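Local coordinates for protein endo-1,4-beta-mannanase (Eisenia fetida, PDB 5Y6T) that probably hydrolyses internal beta-1,4 linkages of mannan polysaccharides, as an endo-acting mannanase of glycoside hydrolase family 5, at residues Glu169-Ala174 with Asp197-Gln202; Phe183-Leu188 with Arg241-Asp246; Ala233-Phe238 with Tyr287-Pro292. All coordinates share one frame; numbering follows the deposited sequence.

Contact 1 of 3, residues Glu169-Ala174 with Asp197-Gln202; sequences EGIVSA and DSIPMQ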
loop_
_atom_site.group_PDB
_atom_site.type_symbol
_atom_site.label_atom_id
_atom_site.label_comp_id
_atom_site.label_asym_id
_atom_site.label_seq_id
_atom_site.Cartn_x
_atom_site.Cartn_y
_atom_site.Cartn_z
ATOM N N GLU A 169 -7.960 -0.930 8.972
ATOM C CA GLU A 169 -9.121 -1.549 9.597
ATOM C C GLU A 169 -8.757 -2.631 10.561
ATOM O O GLU A 169 -9.579 -3.031 11.400
ATOM C CB GLU A 169 -10.072 -2.069 8.532
ATOM C CG GLU A 169 -10.433 -1.029 7.515
ATOM C CD GLU A 169 -9.422 -0.850 6.385
ATOM O OE1 GLU A 169 -8.569 -1.769 6.194
ATOM O OE2 GLU A 169 -9.535 0.172 5.702
ATOM N N GLY A 170 -7.524 -3.135 10.475
ATOM C CA GLY A 170 -7.037 -4.030 11.548
ATOM C C GLY A 170 -7.002 -3.433 12.918
ATOM O O GLY A 170 -7.164 -4.179 13.899
ATOM N N ILE A 171 -6.885 -2.100 13.033
ATOM C CA ILE A 171 -6.722 -1.490 14.325
ATOM C C ILE A 171 -7.881 -0.565 14.654
ATOM O O ILE A 171 -7.764 0.266 15.556
ATOM C CB ILE A 171 -5.364 -0.788 14.452
ATOM C CG1 ILE A 171 -5.074 0.218 13.322
ATOM C CG2 ILE A 171 -4.293 -1.871 14.586
ATOM C CD1 ILE A 171 -3.728 0.936 13.489
ATOM N N VAL A 172 -8.956 -0.618 13.862
ATOM C CA VAL A 172 -10.096 0.295 14.031
ATOM C C VAL A 172 -11.180 -0.312 14.902
ATOM O O VAL A 172 -11.383 -1.513 14.947
ATOM C CB VAL A 172 -10.703 0.740 12.690
ATOM C CG1 VAL A 172 -11.604 -0.325 12.077
ATOM C CG2 VAL A 172 -11.474 2.065 12.823
ATOM N N SER A 173 -11.874 0.595 15.601
ATOM C CA SER A 173 -13.045 0.252 16.332
ATOM C C SER A 173 -14.221 0.167 15.383
ATOM O O SER A 173 -14.741 1.183 14.882
ATOM C CB SER A 173 -13.260 1.298 17.432
ATOM O OG SER A 173 -14.250 0.781 18.325
ATOM N N ALA A 174 -14.570 -1.061 15.097
ATOM C CA ALA A 174 -15.635 -1.392 14.116
ATOM C C ALA A 174 -17.003 -1.439 14.765
ATOM O O ALA A 174 -17.137 -1.745 15.930
ATOM C CB ALA A 174 -15.309 -2.692 13.405
ATOM N N ASP A 197 -6.578 -3.811 17.252
ATOM C CA ASP A 197 -6.763 -2.744 18.228
ATOM C C ASP A 197 -8.138 -2.131 17.903
ATOM O O ASP A 197 -8.826 -2.626 16.996
ATOM C CB ASP A 197 -5.632 -1.715 18.200
ATOM C CG ASP A 197 -4.909 -1.554 19.527
ATOM O OD1 ASP A 197 -5.348 -2.111 20.553
ATOM O OD2 ASP A 197 -3.867 -0.870 19.522
ATOM N N SER A 198 -8.502 -1.113 18.663
ATOM C CA SER A 198 -9.826 -0.461 18.633
ATOM C C SER A 198 -9.665 1.051 18.650
ATOM O O SER A 198 -10.210 1.751 19.517
ATOM C CB SER A 198 -10.684 -0.882 19.840
ATOM O OG SER A 198 -10.671 -2.279 20.019
ATOM N N ILE A 199 -8.930 1.574 17.703
ATOM C CA ILE A 199 -8.691 3.003 17.611
ATOM C C ILE A 199 -9.835 3.584 16.805
ATOM O O ILE A 199 -10.244 3.000 15.803
ATOM C CB ILE A 199 -7.345 3.235 16.887
ATOM C CG1 ILE A 199 -6.196 2.626 17.696
ATOM C CG2 ILE A 199 -7.044 4.747 16.686
ATOM C CD1 ILE A 199 -4.831 2.721 17.028
ATOM N N PRO A 200 -10.324 4.753 17.199
ATOM C CA PRO A 200 -11.390 5.373 16.401
ATOM C C PRO A 200 -11.009 5.606 14.983
ATOM O O PRO A 200 -9.918 6.122 14.715
ATOM C CB PRO A 200 -11.607 6.709 17.099
ATOM C CG PRO A 200 -11.185 6.480 18.523
ATOM C CD PRO A 200 -9.993 5.566 18.397
ATOM N N MET A 201 -11.955 5.407 14.078
ATOM C CA MET A 201 -11.729 5.702 12.676
ATOM C C MET A 201 -11.243 7.104 12.398
ATOM O O MET A 201 -10.294 7.305 11.600
ATOM C CB MET A 201 -13.007 5.390 11.862
ATOM C CG MET A 201 -12.827 5.692 10.370
ATOM S SD MET A 201 -11.591 4.715 9.518
ATOM C CE MET A 201 -12.503 3.205 9.229
ATOM N N GLN A 202 -11.859 8.098 13.048
ATOM C CA GLN A 202 -11.406 9.480 12.868
ATOM C C GLN A 202 -9.918 9.671 13.113
ATOM O O GLN A 202 -9.275 10.459 12.353
ATOM C CB GLN A 202 -12.206 10.415 13.740
ATOM C CG GLN A 202 -11.815 11.873 13.562
ATOM C CD GLN A 202 -10.743 12.381 14.476
ATOM O OE1 GLN A 202 -10.574 11.896 15.620
ATOM N NE2 GLN A 202 -10.016 13.386 13.996
HETATM O O HOH W 1 -14.310 4.007 15.072
#

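Contact 2 of 3, residues Phe183-Leu188 with Arg241-Asp246; sequences FDTQPL and RNYYTD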
loop_
_atom_site.group_PDB
_atom_site.type_symbol
_atom_site.label_atom_id
_atom_site.label_comp_id
_atom_site.label_asym_id
_atom_site.label_seq_id
_atom_site.Cartn_x
_atom_site.Cartn_y
_atom_site.Cartn_z
ATOM N N PHE A 183 -16.949 8.899 10.032
ATOM C CA PHE A 183 -16.345 8.289 11.259
ATOM C C PHE A 183 -17.164 7.130 11.782
ATOM O O PHE A 183 -16.744 6.442 12.684
ATOM C CB PHE A 183 -16.213 9.375 12.358
ATOM C CG PHE A 183 -15.536 10.613 11.926
ATOM C CD1 PHE A 183 -14.661 10.682 10.865
ATOM C CD2 PHE A 183 -15.792 11.777 12.605
ATOM C CE1 PHE A 183 -14.091 11.864 10.476
ATOM C CE2 PHE A 183 -15.200 12.975 12.254
ATOM C CZ PHE A 183 -14.371 13.023 11.140
ATOM N N ASP A 184 -18.298 6.889 11.177
ATOM C CA ASP A 184 -19.248 5.883 11.609
ATOM C C ASP A 184 -18.780 4.577 10.989
ATOM O O ASP A 184 -18.686 4.447 9.775
ATOM C CB ASP A 184 -20.651 6.292 11.153
ATOM C CG ASP A 184 -21.692 5.230 11.483
ATOM O OD1 ASP A 184 -21.510 4.076 11.082
ATOM O OD2 ASP A 184 -22.711 5.588 12.124
ATOM N N THR A 185 -18.505 3.572 11.822
ATOM C CA THR A 185 -18.088 2.254 11.388
ATOM C C THR A 185 -19.137 1.105 11.488
ATOM O O THR A 185 -18.775 -0.054 11.458
ATOM C CB THR A 185 -16.801 1.790 12.080
ATOM O OG1 THR A 185 -17.022 1.767 13.490
ATOM C CG2 THR A 185 -15.620 2.759 11.770
ATOM N N GLN A 186 -20.405 1.477 11.538
ATOM C CA GLN A 186 -21.485 0.485 11.484
ATOM C C GLN A 186 -21.416 -0.351 10.204
ATOM O O GLN A 186 -21.627 -1.556 10.264
ATOM C CB GLN A 186 -22.862 1.085 11.751
ATOM C CG GLN A 186 -23.028 1.586 13.170
ATOM C CD GLN A 186 -22.985 0.496 14.223
ATOM O OE1 GLN A 186 -22.672 -0.669 13.944
ATOM N NE2 GLN A 186 -23.317 0.869 15.469
ATOM N N PRO A 187 -21.010 0.218 9.078
ATOM C CA PRO A 187 -20.862 -0.717 7.909
ATOM C C PRO A 187 -19.822 -1.816 8.038
ATOM O O PRO A 187 -19.878 -2.781 7.305
ATOM C CB PRO A 187 -20.511 0.234 6.743
ATOM C CG PRO A 187 -21.078 1.548 7.173
ATOM C CD PRO A 187 -20.864 1.602 8.665
ATOM N N LEU A 188 -18.892 -1.666 8.971
ATOM C CA LEU A 188 -17.937 -2.662 9.324
ATOM C C LEU A 188 -18.351 -3.617 10.455
ATOM O O LEU A 188 -17.575 -4.498 10.802
ATOM C CB LEU A 188 -16.561 -2.014 9.703
ATOM C CG LEU A 188 -16.028 -1.049 8.643
ATOM C CD1 LEU A 188 -14.649 -0.503 8.986
ATOM C CD2 LEU A 188 -16.017 -1.669 7.222
ATOM N N ARG A 241 -18.866 1.455 3.038
ATOM C CA ARG A 241 -18.543 2.862 3.026
ATOM C C ARG A 241 -17.082 3.053 2.605
ATOM O O ARG A 241 -16.202 2.247 2.946
ATOM C CB ARG A 241 -18.744 3.429 4.443
ATOM C CG ARG A 241 -18.305 4.901 4.622
ATOM C CD ARG A 241 -18.887 5.539 5.878
ATOM N NE ARG A 241 -20.330 5.673 5.727
ATOM C CZ ARG A 241 -21.260 5.397 6.650
ATOM N NH1 ARG A 241 -20.918 5.015 7.840
ATOM N NH2 ARG A 241 -22.543 5.504 6.357
ATOM N N ASN A 242 -16.819 4.135 1.943
ATOM C CA ASN A 242 -15.456 4.509 1.575
ATOM C C ASN A 242 -14.858 5.536 2.536
ATOM O O ASN A 242 -15.226 6.729 2.530
ATOM C CB ASN A 242 -15.394 4.996 0.123
ATOM C CG ASN A 242 -13.972 5.182 -0.365
ATOM O OD1 ASN A 242 -13.019 5.190 0.388
ATOM N ND2 ASN A 242 -13.830 5.311 -1.662
ATOM N N TYR A 243 -13.991 5.055 3.410
ATOM C CA TYR A 243 -13.447 5.853 4.490
ATOM C C TYR A 243 -12.273 6.690 4.069
ATOM O O TYR A 243 -11.814 7.512 4.830
ATOM C CB TYR A 243 -13.073 4.950 5.647
ATOM C CG TYR A 243 -14.250 4.383 6.270
ATOM C CD1 TYR A 243 -14.999 5.106 7.214
ATOM C CD2 TYR A 243 -14.656 3.081 5.968
ATOM C CE1 TYR A 243 -16.123 4.558 7.753
ATOM C CE2 TYR A 243 -15.817 2.515 6.525
ATOM C CZ TYR A 243 -16.541 3.273 7.448
ATOM O OH TYR A 243 -17.685 2.729 8.007
ATOM N N TYR A 244 -11.825 6.568 2.817
ATOM C CA TYR A 244 -10.557 7.218 2.434
ATOM C C TYR A 244 -10.746 8.137 1.223
ATOM O O TYR A 244 -9.798 8.485 0.532
ATOM C CB TYR A 244 -9.448 6.145 2.169
ATOM C CG TYR A 244 -9.354 5.193 3.330
ATOM C CD1 TYR A 244 -8.734 5.557 4.473
ATOM C CD2 TYR A 244 -10.057 3.991 3.326
ATOM C CE1 TYR A 244 -8.732 4.745 5.597
ATOM C CE2 TYR A 244 -10.001 3.151 4.417
ATOM C CZ TYR A 244 -9.337 3.523 5.555
ATOM O OH TYR A 244 -9.337 2.659 6.673
ATOM N N THR A 245 -11.986 8.576 1.041
ATOM C CA THR A 245 -12.279 9.632 0.087
ATOM C C THR A 245 -11.624 10.917 0.504
ATOM O O THR A 245 -11.301 11.118 1.663
ATOM C CB THR A 245 -13.783 9.883 -0.018
ATOM O OG1 THR A 245 -14.257 10.326 1.250
ATOM C CG2 THR A 245 -14.529 8.592 -0.439
ATOM N N ASP A 246 -11.480 11.841 -0.451
ATOM C CA ASP A 246 -10.925 13.169 -0.152
ATOM C C ASP A 246 -11.727 13.824 0.942
ATOM O O ASP A 246 -11.174 14.337 1.899
ATOM C CB ASP A 246 -10.954 14.080 -1.371
ATOM C CG ASP A 246 -10.115 13.585 -2.514
ATOM O OD1 ASP A 246 -9.516 12.492 -2.519
ATOM O OD2 ASP A 246 -9.986 14.352 -3.462
HETATM O O HOH W 2 -23.762 3.939 9.147
#

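Contact 3 of 3, residues Ala233-Phe238 with Tyr287-Pro292; sequences AQTDQF and YNLDKP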
loop_
_atom_site.group_PDB
_atom_site.type_symbol
_atom_site.label_atom_id
_atom_site.label_comp_id
_atom_site.label_asym_id
_atom_site.label_seq_id
_atom_site.Cartn_x
_atom_site.Cartn_y
_atom_site.Cartn_z
ATOM N N ALA A 233 -14.266 -1.051 3.276
ATOM C CA ALA A 233 -13.885 0.287 3.644
ATOM C C ALA A 233 -13.486 1.234 2.503
ATOM O O ALA A 233 -13.038 2.372 2.775
ATOM C CB ALA A 233 -12.744 0.189 4.648
ATOM N N GLN A 234 -13.677 0.794 1.247
ATOM C CA GLN A 234 -13.289 1.603 0.105
ATOM C C GLN A 234 -14.319 1.630 -0.992
ATOM O O GLN A 234 -13.985 1.740 -2.154
ATOM C CB GLN A 234 -11.920 1.179 -0.392
ATOM C CG GLN A 234 -10.825 1.855 0.404
ATOM C CD GLN A 234 -9.407 1.750 -0.144
ATOM O OE1 GLN A 234 -9.213 1.827 -1.327
ATOM N NE2 GLN A 234 -8.398 1.713 0.766
ATOM N N THR A 235 -15.596 1.499 -0.613
ATOM C CA THR A 235 -16.656 1.737 -1.616
ATOM C C THR A 235 -17.890 2.239 -0.837
ATOM O O THR A 235 -18.134 1.708 0.246
ATOM C CB THR A 235 -16.975 0.543 -2.555
ATOM O OG1 THR A 235 -17.951 0.913 -3.522
ATOM C CG2 THR A 235 -17.491 -0.717 -1.830
ATOM N N ASP A 236 -18.653 3.147 -1.452
ATOM C CA ASP A 236 -19.990 3.513 -0.948
ATOM C C ASP A 236 -21.102 2.652 -1.583
ATOM O O ASP A 236 -22.303 2.846 -1.302
ATOM C CB ASP A 236 -20.184 5.029 -1.151
ATOM C CG ASP A 236 -19.229 5.800 -0.323
ATOM O OD1 ASP A 236 -19.243 5.522 0.878
ATOM O OD2 ASP A 236 -18.462 6.624 -0.850
ATOM N N GLN A 237 -20.726 1.685 -2.411
ATOM C CA GLN A 237 -21.659 0.757 -3.009
ATOM C C GLN A 237 -21.700 -0.524 -2.158
ATOM O O GLN A 237 -20.957 -0.662 -1.181
ATOM C CB GLN A 237 -21.237 0.407 -4.437
ATOM C CG GLN A 237 -21.303 1.615 -5.408
ATOM C CD GLN A 237 -22.695 2.181 -5.618
ATOM O OE1 GLN A 237 -22.907 3.410 -5.683
ATOM N NE2 GLN A 237 -23.632 1.311 -5.772
ATOM N N PHE A 238 -22.648 -1.403 -2.477
ATOM C CA PHE A 238 -22.792 -2.719 -1.848
ATOM C C PHE A 238 -23.066 -2.681 -0.344
ATOM O O PHE A 238 -22.840 -3.680 0.360
ATOM C CB PHE A 238 -21.547 -3.621 -2.103
ATOM C CG PHE A 238 -21.261 -3.918 -3.539
ATOM C CD1 PHE A 238 -21.992 -4.913 -4.216
ATOM C CD2 PHE A 238 -20.265 -3.261 -4.209
ATOM C CE1 PHE A 238 -21.719 -5.191 -5.543
ATOM C CE2 PHE A 238 -19.954 -3.558 -5.520
ATOM C CZ PHE A 238 -20.698 -4.517 -6.191
ATOM N N TYR A 287 -17.898 -0.485 -8.116
ATOM C CA TYR A 287 -17.597 0.270 -6.937
ATOM C C TYR A 287 -17.859 1.772 -7.067
ATOM O O TYR A 287 -17.865 2.510 -6.037
ATOM C CB TYR A 287 -16.153 0.054 -6.466
ATOM C CG TYR A 287 -15.812 -1.346 -6.070
ATOM C CD1 TYR A 287 -16.587 -1.999 -5.127
ATOM C CD2 TYR A 287 -14.719 -1.984 -6.587
ATOM C CE1 TYR A 287 -16.277 -3.312 -4.733
ATOM C CE2 TYR A 287 -14.367 -3.259 -6.185
ATOM C CZ TYR A 287 -15.140 -3.911 -5.264
ATOM O OH TYR A 287 -14.773 -5.217 -4.893
ATOM N N ASN A 288 -18.031 2.240 -8.300
ATOM C CA ASN A 288 -18.300 3.648 -8.638
ATOM C C ASN A 288 -17.345 4.649 -7.909
ATOM O O ASN A 288 -17.769 5.543 -7.122
ATOM C CB ASN A 288 -19.752 4.031 -8.332
ATOM C CG ASN A 288 -20.098 5.320 -9.029
ATOM O OD1 ASN A 288 -19.471 5.658 -10.030
ATOM N ND2 ASN A 288 -20.963 6.097 -8.416
ATOM N N LEU A 289 -16.053 4.379 -8.065
ATOM C CA LEU A 289 -14.993 5.163 -7.425
ATOM C C LEU A 289 -14.561 6.327 -8.267
ATOM O O LEU A 289 -14.613 6.259 -9.503
ATOM C CB LEU A 289 -13.768 4.240 -7.122
ATOM C CG LEU A 289 -14.092 3.054 -6.229
ATOM C CD1 LEU A 289 -12.960 2.029 -6.190
ATOM C CD2 LEU A 289 -14.497 3.454 -4.840
ATOM N N ASP A 290 -14.076 7.345 -7.578
ATOM C CA ASP A 290 -13.453 8.545 -8.150
ATOM C C ASP A 290 -11.946 8.533 -8.330
ATOM O O ASP A 290 -11.317 9.587 -8.581
ATOM C CB ASP A 290 -13.912 9.823 -7.390
ATOM C CG ASP A 290 -13.482 9.836 -5.920
ATOM O OD1 ASP A 290 -12.945 8.826 -5.443
ATOM O OD2 ASP A 290 -13.913 10.759 -5.148
ATOM N N LYS A 291 -11.346 7.329 -8.242
ATOM C CA LYS A 291 -9.907 7.088 -8.448
ATOM C C LYS A 291 -9.830 5.670 -8.974
ATOM O O LYS A 291 -10.731 4.849 -8.719
ATOM C CB LYS A 291 -9.134 7.138 -7.115
ATOM C CG LYS A 291 -9.380 8.439 -6.340
ATOM C CD LYS A 291 -8.610 8.416 -5.011
ATOM C CE LYS A 291 -9.007 9.519 -4.038
ATOM N NZ LYS A 291 -8.772 10.860 -4.573
ATOM N N PRO A 292 -8.742 5.355 -9.684
ATOM C CA PRO A 292 -8.471 3.955 -9.993
ATOM C C PRO A 292 -8.332 3.120 -8.742
ATOM O O PRO A 292 -8.165 3.691 -7.657
ATOM C CB PRO A 292 -7.148 4.014 -10.806
ATOM C CG PRO A 292 -6.671 5.371 -10.827
ATOM C CD PRO A 292 -7.604 6.233 -9.991
HETATM O O HOH W 3 -18.323 4.324 -4.083
#

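Contact 1 of 3, residues Glu169-Ala174 with Asp197-Gln202
Ile171 and Ser173 hold the backbone of Ile199 by both its N-H and its C=O. The result is a single beta bridge, Val172 with Ile199, within the loop that leads to helix 201-218 of the GH5 (beta/alpha)8 barrel. Ile199 N donates to Ile171 O at 2.8 Å, and Ser173 N donates to Ile199 O at 2.9 Å. A CA-H...O contact of 3.2 Å from Val172 CA meets the same Ile199 O. Asp197 N adds a weak bond to Gly170 O. Ile199 CB lies 3.3 Å from Ile171 O, and Ile171 CG2 meets Asp197 CB at 3.9 Å.

The two isoleucine side chains run alongside each other in the same direction, with Ile171 CD1 4.1 Å from Ile199 CD1. Leu204 packs on both. Helix 126-133 also packs here: Tyr128 touches Ile171, and Tyr133 touches Ile199. In the conformer described, the Asp197 carboxylate turns to a salt bridge with Arg129. Val172 CG2 meets Met201 CB at 3.8 Å. Bends at chi2 (63°) and chi3 bring Met201 CE back to Val172 CG2, 3.9 Å away. Pro200 is the N-cap residue of the helix. One water joins the two segments here, donating to Ser173 O and accepting from Met201 N.

Contact 2 of 3, residues Phe183-Leu188 with Arg241-Asp246
Arg241 reaches across to Asp184 and Pro187, with contacts along most of its length. Its CB lies 4.1 Å from Pro187 CG. Its CG sits over one face of the Tyr243 ring, toward the rim. The chain then bends at chi3 (-68°), and Arg241 CD passes Asp184 O at 4.1 Å. Pro187 CG lies over one face of the flat guanidinium, 3.9 Å from Arg241 CZ. Arg241 NH1 donates to Asp184 O at 3.0 Å. This oxygen lies in the guanidinium plane, yet the donor stands 42° out of the carbonyl plane. Arg241 NH1 also makes a long, weak salt bridge to Asp184 OD1 at 3.4 Å, with carboxylate and guanidinium planes nearly perpendicular.

Tyr243 OH is the second donor to Asp184 O, at 2.7 Å, in the carbonyl plane and on a lone pair. Leu188 CD1 packs against Tyr243 CE2 at 4.1 Å. Asp184 OD1 also accepts from Gln186 N, which closes an Asx turn, and OD2 accepts from Asp178 N. The disulfide Cys182-Cys248 ties the same two regions of the chain nearby. Both segments lie in loops after strands of the barrel, at the end that in GH5 (beta/alpha)8 enzymes probably faces the substrate.

Contact 3 of 3, residues Ala233-Phe238 with Tyr287-Pro292
Thr235 packs closely against Tyr287, crossing it at about a right angle. Thr235 OG1 lies opposite the backbone N across the CA-CB bond (chi1 -177°), which carries the hydroxyl to Tyr287 O. It donates there at 3.0 Å, in the carbonyl plane and on a lone pair. Thr235 CB lies 3.6 Å from Tyr287 CD1, and Thr235 CG2 is 3.7 Å from the same ring carbon. Thr235 OG1 also accepts from Gln237 N at 3.1 Å, making an ST turn. Replacing Thr235 by an alanine would probably leave Tyr287 O without this donor and Gln237 N without its turn partner. Leu289 CD2 presses close to Gln234 O, 3.2 Å away. That oxygen is buried and has no polar partner in the model.

Both segments belong to loops of the (beta/alpha)8 barrel. Residues 233-238 come after strand 223-228; the loop holding 287-292 leads into strand 293-297. The Gln234 amide bonds to strand residues Gln264, Ser228 and Leu226; Tyr287 OH bonds to Ser277 O in its own loop.

Gln237, Phe238 and Asn288 form the exposed side. Gln237 CG lies 3.6 Å from Tyr287 O and more loosely by Asn288 CB. Phe238 still touches closely at one ring edge, where Phe238 CE2 lies 3.7 Å from Tyr287 CD1; the ring planes are 71° apart. A water bridges the segments, accepting from Asp236 N and donating to Tyr287 O at 2.7 Å.

From the N terminus, the chain leaves strand 165-166 and enters the first half of contact 1. It opens contact 2 at 183-188, then closes contact 1 at 197-202, just as helix 201-218 begins. Contact 2 is still open there, so contacts 1 and 2 cross. After strand 223-228 the chain opens contact 3 at 233-238, closes contact 2 at 241-246, and closes contact 3 before strand 293-297. Contacts 2 and 3 therefore cross, while contacts 1 and 3 follow in series. Met201 packs on Tyr243 between the first two. Ala233 O with Tyr243 N, and Asp246 with Lys291, join the last two. Together they link the loops after three barrel strands: 165-166, 223-228 and 262-266.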